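Local coordinates for convulxin alpha (Crotalus durissus, PDB 1UMR), which activates platelets as a venom C-type lectin-like toxin by binding the collagen receptor glycoprotein VI, at residues 6-11 with 17-22. Sequence-based numbering, arbitrary orientation.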
ATOM      1  N   SER A   6     -47.730   4.459 -41.473  1.00 59.93           N
ATOM      2  CA  SER A   6     -48.882   5.059 -40.808  1.00 56.80           C
ATOM      3  C   SER A   6     -49.148   4.385 -39.448  1.00 52.58           C
ATOM      4  O   SER A   6     -49.168   3.148 -39.341  1.00 52.00           O
ATOM      5  CB  SER A   6     -50.093   4.811 -41.685  1.00 56.18           C
ATOM      6  OG  SER A   6     -49.866   5.394 -42.937  1.00 60.29           O
ATOM      7  N   ASP A   7     -49.414   5.212 -38.455  1.00 49.47           N
ATOM      8  CA  ASP A   7     -49.748   4.779 -37.098  1.00 51.61           C
ATOM      9  C   ASP A   7     -48.468   4.348 -36.329  1.00 52.08           C
ATOM     10  O   ASP A   7     -48.559   3.745 -35.230  1.00 51.97           O
ATOM     11  CB  ASP A   7     -50.785   3.659 -37.090  1.00 55.02           C
ATOM     12  CG  ASP A   7     -52.166   4.103 -37.641  1.00 64.49           C
ATOM     13  OD1 ASP A   7     -52.775   3.340 -38.485  1.00 58.31           O
ATOM     14  OD2 ASP A   7     -52.691   5.198 -37.308  1.00 69.32           O
ATOM     15  N   TRP A   8     -47.294   4.591 -36.906  1.00 44.07           N
ATOM     16  CA  TRP A   8     -46.090   4.294 -36.146  1.00 45.40           C
ATOM     17  C   TRP A   8     -45.546   5.604 -35.684  1.00 44.28           C
ATOM     18  O   TRP A   8     -45.652   6.584 -36.330  1.00 47.57           O
ATOM     19  CB  TRP A   8     -45.059   3.553 -37.006  1.00 44.52           C
ATOM     20  CG  TRP A   8     -45.431   2.116 -37.294  1.00 43.76           C
ATOM     21  CD1 TRP A   8     -46.467   1.677 -38.054  1.00 40.92           C
ATOM     22  CD2 TRP A   8     -44.843   0.960 -36.701  1.00 37.89           C
ATOM     23  NE1 TRP A   8     -46.541   0.308 -38.017  1.00 40.75           N
ATOM     24  CE2 TRP A   8     -45.573  -0.159 -37.168  1.00 39.67           C
ATOM     25  CE3 TRP A   8     -43.779   0.760 -35.780  1.00 44.19           C
ATOM     26  CZ2 TRP A   8     -45.220  -1.478 -36.848  1.00 42.67           C
ATOM     27  CZ3 TRP A   8     -43.474  -0.555 -35.381  1.00 41.05           C
ATOM     28  CH2 TRP A   8     -44.177  -1.657 -35.947  1.00 40.77           C
ATOM     29  N   TYR A   9     -44.914   5.651 -34.556  1.00 48.29           N
ATOM     30  CA  TYR A   9     -44.232   6.866 -34.261  1.00 37.82           C
ATOM     31  C   TYR A   9     -42.733   6.728 -34.492  1.00 42.19           C
ATOM     32  O   TYR A   9     -42.134   5.640 -34.217  1.00 42.52           O
ATOM     33  CB  TYR A   9     -44.484   7.200 -32.820  1.00 39.69           C
ATOM     34  CG  TYR A   9     -45.895   7.568 -32.511  1.00 43.06           C
ATOM     35  CD1 TYR A   9     -46.930   6.589 -32.601  1.00 46.00           C
ATOM     36  CD2 TYR A   9     -46.215   8.900 -32.134  1.00 45.35           C
ATOM     37  CE1 TYR A   9     -48.264   6.930 -32.303  1.00 56.36           C
ATOM     38  CE2 TYR A   9     -47.600   9.289 -31.875  1.00 54.75           C
ATOM     39  CZ  TYR A   9     -48.588   8.283 -31.935  1.00 53.53           C
ATOM     40  OH  TYR A   9     -49.886   8.565 -31.671  1.00 56.79           O
ATOM     41  N   TYR A  10     -42.166   7.837 -34.976  1.00 40.28           N
ATOM     42  CA  TYR A  10     -40.742   8.099 -35.120  1.00 42.65           C
ATOM     43  C   TYR A  10     -40.146   8.736 -33.897  1.00 37.55           C
ATOM     44  O   TYR A  10     -40.559   9.818 -33.507  1.00 42.13           O
ATOM     45  CB  TYR A  10     -40.409   9.028 -36.342  1.00 38.42           C
ATOM     46  CG  TYR A  10     -38.943   8.833 -36.746  1.00 42.44           C
ATOM     47  CD1 TYR A  10     -38.394   7.544 -36.940  1.00 37.12           C
ATOM     48  CD2 TYR A  10     -38.071   9.894 -36.768  1.00 46.34           C
ATOM     49  CE1 TYR A  10     -37.100   7.335 -37.215  1.00 36.50           C
ATOM     50  CE2 TYR A  10     -36.729   9.684 -37.081  1.00 40.95           C
ATOM     51  CZ  TYR A  10     -36.241   8.428 -37.264  1.00 41.63           C
ATOM     52  OH  TYR A  10     -34.874   8.323 -37.574  1.00 36.15           O
ATOM     53  N   TYR A  11     -39.170   8.060 -33.281  1.00 42.80           N
ATOM     54  CA  TYR A  11     -38.406   8.605 -32.117  1.00 36.72           C
ATOM     55  C   TYR A  11     -36.928   8.145 -32.159  1.00 37.63           C
ATOM     56  O   TYR A  11     -36.637   6.990 -32.379  1.00 37.56           O
ATOM     57  CB  TYR A  11     -39.010   8.249 -30.782  1.00 33.32           C
ATOM     58  CG  TYR A  11     -38.109   8.722 -29.643  1.00 34.37           C
ATOM     59  CD1 TYR A  11     -37.991  10.064 -29.352  1.00 37.24           C
ATOM     60  CD2 TYR A  11     -37.224   7.822 -29.001  1.00 35.42           C
ATOM     61  CE1 TYR A  11     -37.095  10.553 -28.317  1.00 39.92           C
ATOM     62  CE2 TYR A  11     -36.270   8.270 -28.033  1.00 28.31           C
ATOM     63  CZ  TYR A  11     -36.247   9.631 -27.690  1.00 35.58           C
ATOM     64  OH  TYR A  11     -35.396  10.041 -26.725  1.00 36.21           O
ATOM     65  N   ARG A  17     -44.851   1.315 -32.180  1.00 44.67           N
ATOM     66  CA  ARG A  17     -46.319   1.328 -32.240  1.00 44.87           C
ATOM     67  C   ARG A  17     -46.852   0.330 -31.227  1.00 45.41           C
ATOM     68  O   ARG A  17     -46.376  -0.775 -31.194  1.00 46.58           O
ATOM     69  CB  ARG A  17     -46.818   0.962 -33.622  1.00 38.92           C
ATOM     70  CG  ARG A  17     -48.371   0.983 -33.593  1.00 34.46           C
ATOM     71  CD  ARG A  17     -48.935   0.462 -34.927  1.00 38.16           C
ATOM     72  NE  ARG A  17     -50.357   0.598 -35.286  1.00 56.92           N
ATOM     73  CZ  ARG A  17     -50.827   0.118 -36.483  1.00 65.82           C
ATOM     74  NH1 ARG A  17     -49.969  -0.435 -37.390  1.00 64.81           N
ATOM     75  NH2 ARG A  17     -52.114   0.188 -36.793  1.00 60.47           N
ATOM     76  N   ILE A  18     -47.782   0.739 -30.358  1.00 39.69           N
ATOM     77  CA  ILE A  18     -48.532  -0.195 -29.546  1.00 38.98           C
ATOM     78  C   ILE A  18     -49.647  -0.887 -30.331  1.00 45.81           C
ATOM     79  O   ILE A  18     -50.424  -0.257 -31.015  1.00 52.42           O
ATOM     80  CB  ILE A  18     -49.027   0.457 -28.282  1.00 45.98           C
ATOM     81  CG1 ILE A  18     -49.974  -0.460 -27.474  1.00 44.95           C
ATOM     82  CG2 ILE A  18     -49.595   1.903 -28.509  1.00 54.23           C
ATOM     83  CD1 ILE A  18     -50.137   0.177 -26.170  1.00 46.32           C
ATOM     84  N   PHE A  19     -49.687  -2.204 -30.305  1.00 46.92           N
ATOM     85  CA  PHE A  19     -50.861  -2.876 -30.882  1.00 48.85           C
ATOM     86  C   PHE A  19     -51.904  -3.194 -29.773  1.00 52.20           C
ATOM     87  O   PHE A  19     -51.629  -3.969 -28.860  1.00 47.71           O
ATOM     88  CB  PHE A  19     -50.440  -4.115 -31.677  1.00 39.09           C
ATOM     89  CG  PHE A  19     -49.723  -3.753 -32.920  1.00 50.30           C
ATOM     90  CD1 PHE A  19     -50.451  -3.565 -34.135  1.00 36.19           C
ATOM     91  CD2 PHE A  19     -48.367  -3.366 -32.873  1.00 41.57           C
ATOM     92  CE1 PHE A  19     -49.817  -3.139 -35.270  1.00 43.65           C
ATOM     93  CE2 PHE A  19     -47.704  -2.989 -34.073  1.00 47.91           C
ATOM     94  CZ  PHE A  19     -48.435  -2.826 -35.273  1.00 39.27           C
ATOM     95  N   ASN A  20     -53.089  -2.600 -29.851  1.00 53.34           N
ATOM     96  CA  ASN A  20     -54.105  -3.009 -28.934  1.00 48.52           C
ATOM     97  C   ASN A  20     -54.787  -4.311 -29.281  1.00 52.91           C
ATOM     98  O   ASN A  20     -55.929  -4.303 -29.663  1.00 67.44           O
ATOM     99  CB  ASN A  20     -55.102  -1.926 -28.905  1.00 42.56           C
ATOM    100  CG  ASN A  20     -54.607  -0.719 -28.131  1.00 50.72           C
ATOM    101  OD1 ASN A  20     -54.494  -0.675 -26.813  1.00 42.94           O
ATOM    102  ND2 ASN A  20     -54.370   0.351 -28.919  1.00 46.43           N
ATOM    103  N   GLU A  21     -54.108  -5.427 -29.103  1.00 50.46           N
ATOM    104  CA  GLU A  21     -54.551  -6.778 -29.444  1.00 55.36           C
ATOM    105  C   GLU A  21     -53.908  -7.627 -28.355  1.00 60.10           C
ATOM    106  O   GLU A  21     -52.761  -7.352 -27.947  1.00 53.31           O
ATOM    107  CB  GLU A  21     -53.879  -7.286 -30.713  1.00 63.24           C
ATOM    108  CG  GLU A  21     -54.771  -7.733 -31.842  1.00 78.35           C
ATOM    109  CD  GLU A  21     -54.523  -6.804 -33.014  1.00 89.37           C
ATOM    110  OE1 GLU A  21     -55.291  -5.808 -33.070  1.00 85.08           O
ATOM    111  OE2 GLU A  21     -53.536  -7.025 -33.825  1.00 91.48           O
ATOM    112  N   GLU A  22     -54.599  -8.664 -27.904  1.00 56.81           N
ATOM    113  CA  GLU A  22     -54.143  -9.372 -26.723  1.00 55.09           C
ATOM    114  C   GLU A  22     -53.371 -10.640 -27.129  1.00 53.49           C
ATOM    115  O   GLU A  22     -53.919 -11.483 -27.821  1.00 45.88           O
ATOM    116  CB  GLU A  22     -55.362  -9.781 -25.951  1.00 57.54           C
ATOM    117  CG  GLU A  22     -55.809  -8.713 -25.004  1.00 69.66           C
ATOM    118  CD  GLU A  22     -57.198  -8.983 -24.422  1.00 74.48           C
ATOM    119  OE1 GLU A  22     -57.453  -8.400 -23.339  1.00 83.62           O
ATOM    120  OE2 GLU A  22     -58.019  -9.733 -25.032  1.00 73.19           O
TER
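R17 lies across W8 and alongside D7, beside the loop 6-8 that leads into the N-terminal beta hairpin, strands 9-11 and 14-20, of this C-type lectin-like fold. Here the R17 and W8 CA atoms are 4.9 Å apart, and no hydrogen bond joins 6-11 to 17-22; R17 packs on the D7 carbonyl and on the side chains of D7 and W8. The R17 backbone pairs with C129 on the neighbouring strand 125-131. CG of R17 stands anti to the backbone N (chi1 179°) and the chain stays extended to NE, carrying it past the D7 carbonyl, whose O lies 3.2 Å from R17 CG. At its root, R17 CB sits over the face of the W8 indole, 3.8 Å from the centroid of the six-membered ring, a CH-pi contact. At its end the guanidinium is turned 69° from the indole plane, with NH1 3.6 Å from W8 NE1. D7 runs beside R17 in the same direction and lays its CB over one guanidinium face, toward the rim; its OD1, 3.6 Å from R17 NH2, makes a long salt bridge, and since that oxygen is well out of the guanidinium plane the attraction is of charges alone. I18 turns its side chain away from 6-11 to pack on V128 and N60. F19, bonded through its backbone to F127, brings CE1 over the rim of the opposite guanidinium face. The edge of F19 is turned toward the face of W8, offset, with planes at 68° and F19 CZ 3.8 Å from W8 CZ2. W8 and F19 each also meet a further ring edge-to-face, F131 and F31 respectively. N20 centres an inverse gamma turn just before the chain turns a corner at E21; its OD1 accepts a hydrogen bond from E62 N and its ND2 gives one to N60 O.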